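PDB 6VSS: arginase, mitochondrial from Medicago truncatula, which hydrolyses L-arginine to urea and L-ornithine with two manganese ions per subunit, and also converts agmatine to putrescine. Local coordinates for residues L181-H186 against V217-R222. Residues are numbered along the deposited sequence; the frame is centred on the assembly and turned at random.
With MN (manganese (II) ion), chain I; MN (manganese (II) ion), chain J.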
loop_
_atom_site.group_PDB
_atom_site.type_symbol
_atom_site.label_atom_id
_atom_site.label_comp_id
_atom_site.label_asym_id
_atom_site.label_seq_id
_atom_site.Cartn_x
_atom_site.Cartn_y
_atom_site.Cartn_z
ATOM N N LEU B 181 -3.807 -35.651 -0.858
ATOM C CA LEU B 181 -3.935 -34.738 0.280
ATOM C C LEU B 181 -4.041 -33.373 -0.362
ATOM O O LEU B 181 -3.130 -33.043 -1.140
ATOM C CB LEU B 181 -2.689 -34.807 1.155
ATOM C CG LEU B 181 -2.661 -33.733 2.237
ATOM C CD1 LEU B 181 -3.895 -33.816 3.113
ATOM C CD2 LEU B 181 -1.373 -33.891 3.049
ATOM N N HIS B 182 -5.163 -32.694 -0.131
ATOM C CA HIS B 182 -5.562 -31.479 -0.861
ATOM C C HIS B 182 -5.838 -30.425 0.196
ATOM O O HIS B 182 -6.769 -30.630 1.003
ATOM C CB HIS B 182 -6.717 -31.823 -1.788
ATOM C CG HIS B 182 -7.485 -30.649 -2.318
ATOM N ND1 HIS B 182 -8.860 -30.701 -2.519
ATOM C CD2 HIS B 182 -7.078 -29.440 -2.759
ATOM C CE1 HIS B 182 -9.251 -29.569 -3.074
ATOM N NE2 HIS B 182 -8.173 -28.771 -3.202
ATOM N N PHE B 183 -5.052 -29.363 0.215
ATOM C CA PHE B 183 -5.284 -28.161 1.058
ATOM C C PHE B 183 -6.030 -27.123 0.235
ATOM O O PHE B 183 -5.579 -26.745 -0.829
ATOM C CB PHE B 183 -3.974 -27.595 1.588
ATOM C CG PHE B 183 -3.216 -28.544 2.479
ATOM C CD1 PHE B 183 -2.254 -29.397 1.952
ATOM C CD2 PHE B 183 -3.363 -28.513 3.856
ATOM C CE1 PHE B 183 -1.503 -30.240 2.762
ATOM C CE2 PHE B 183 -2.632 -29.386 4.669
ATOM C CZ PHE B 183 -1.728 -30.255 4.111
ATOM N N ASP B 184 -7.148 -26.654 0.756
ATOM C CA ASP B 184 -7.960 -25.664 0.022
ATOM C C ASP B 184 -8.986 -25.016 0.959
ATOM O O ASP B 184 -9.442 -25.692 1.845
ATOM C CB ASP B 184 -8.604 -26.391 -1.145
ATOM C CG ASP B 184 -8.837 -25.506 -2.347
ATOM O OD1 ASP B 184 -9.087 -24.283 -2.196
ATOM O OD2 ASP B 184 -8.631 -26.042 -3.415
ATOM N N ALA B 185 -9.385 -23.770 0.732
ATOM C CA ALA B 185 -10.644 -23.213 1.287
ATOM C C ALA B 185 -11.865 -23.865 0.616
ATOM O O ALA B 185 -12.967 -23.886 1.261
ATOM C CB ALA B 185 -10.675 -21.717 1.148
ATOM N N HIS B 186 -11.703 -24.409 -0.594
ATOM C CA HIS B 186 -12.809 -24.717 -1.535
ATOM C C HIS B 186 -12.672 -26.161 -1.953
ATOM O O HIS B 186 -11.579 -26.616 -2.224
ATOM C CB HIS B 186 -12.760 -23.859 -2.812
ATOM C CG HIS B 186 -12.578 -22.405 -2.555
ATOM N ND1 HIS B 186 -11.323 -21.759 -2.643
ATOM C CD2 HIS B 186 -13.492 -21.475 -2.176
ATOM C CE1 HIS B 186 -11.527 -20.482 -2.274
ATOM N NE2 HIS B 186 -12.842 -20.274 -2.008
ATOM N N VAL B 217 -8.173 -36.478 0.604
ATOM C CA VAL B 217 -8.279 -35.932 1.981
ATOM C C VAL B 217 -8.164 -34.426 1.867
ATOM O O VAL B 217 -7.117 -34.004 1.395
ATOM C CB VAL B 217 -7.178 -36.520 2.858
ATOM C CG1 VAL B 217 -7.270 -36.007 4.278
ATOM C CG2 VAL B 217 -7.218 -38.028 2.795
ATOM N N GLN B 218 -9.233 -33.695 2.188
ATOM C CA GLN B 218 -9.307 -32.237 1.956
ATOM C C GLN B 218 -9.156 -31.571 3.305
ATOM O O GLN B 218 -9.877 -31.955 4.243
ATOM C CB GLN B 218 -10.628 -31.837 1.298
ATOM C CG GLN B 218 -10.941 -32.658 0.051
ATOM C CD GLN B 218 -11.999 -32.007 -0.819
ATOM O OE1 GLN B 218 -13.138 -31.776 -0.396
ATOM N NE2 GLN B 218 -11.618 -31.656 -2.033
ATOM N N VAL B 219 -8.355 -30.544 3.393
ATOM C CA VAL B 219 -8.099 -29.837 4.679
ATOM C C VAL B 219 -8.148 -28.325 4.453
ATOM O O VAL B 219 -7.537 -27.855 3.513
ATOM C CB VAL B 219 -6.750 -30.304 5.248
ATOM C CG1 VAL B 219 -6.384 -29.594 6.546
ATOM C CG2 VAL B 219 -6.738 -31.796 5.437
ATOM N N GLY B 220 -8.797 -27.600 5.364
ATOM C CA GLY B 220 -8.979 -26.135 5.353
ATOM C C GLY B 220 -10.306 -25.685 4.753
ATOM O O GLY B 220 -10.512 -24.479 4.613
ATOM N N ILE B 221 -11.212 -26.623 4.502
ATOM C CA ILE B 221 -12.469 -26.342 3.771
ATOM C C ILE B 221 -13.393 -25.481 4.638
ATOM O O ILE B 221 -13.622 -25.867 5.781
ATOM C CB ILE B 221 -13.136 -27.665 3.348
ATOM C CG1 ILE B 221 -12.197 -28.508 2.501
ATOM C CG2 ILE B 221 -14.448 -27.368 2.651
ATOM C CD1 ILE B 221 -11.946 -27.958 1.151
ATOM N N ARG B 222 -13.848 -24.350 4.103
ATOM C CA ARG B 222 -14.733 -23.410 4.806
ATOM C C ARG B 222 -15.679 -22.715 3.826
ATOM O O ARG B 222 -16.301 -21.795 4.233
ATOM C CB ARG B 222 -13.908 -22.400 5.604
ATOM C CG ARG B 222 -12.797 -21.751 4.824
ATOM C CD ARG B 222 -11.830 -21.152 5.756
ATOM N NE ARG B 222 -10.902 -20.270 5.044
ATOM C CZ ARG B 222 -9.742 -20.600 4.499
ATOM N NH1 ARG B 222 -9.317 -21.854 4.479
ATOM N NH2 ARG B 222 -9.000 -19.645 3.967
HETATM MN MN MN I . -9.190 -22.363 -3.336
HETATM MN MN MN J . -8.620 -24.825 -5.171
HETATM O O HOH W 1 -10.200 -23.538 -4.848
#
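H182 and Q218 lie side by side on one face of two adjacent parallel strands, and NE2 of Q218, whose OE1 bonds T239, gives a bent hydrogen bond (134°) to H182 ND1, 3.0 Å away and close to the ring plane. With CG anti to the backbone N (chi1 164°), the imidazole also sends NE2 forward to the anti lone pair of D184 OD2, 2.8 Å off. That carboxylate bridges the manganese pair: OD1 of D184 holds one ion at 2.2 Å, OD2 the other, and H186 ND1 joins the first. This is one beta-alpha-beta unit of the parallel arginase sheet, helix 203-209 linking its strands, with metal ligands in the loop just past strand 178-183; H160, D188, D269, D271 and a bridging water complete the site. Cutting H182 back to an alanine is likely to leave D184 OD2 without this second-shell donor and Q218 NE2 without this acceptor. The other face is buried and apolar: F183 CD2 sits 4.1 Å from V219 CB, against helix 291-300. Packing is tightest at the turn, D184 O lying 3.0 Å from G220 C. Just beyond, R222 N bonds A185 O almost straight (174°), while A185 CB rests over one face of the guanidinium, gripped by backbone carbonyls of G220, E285, S272 and D271. Only H186 is loose, partly exposed and pointing away, its NE2 bonded to E285.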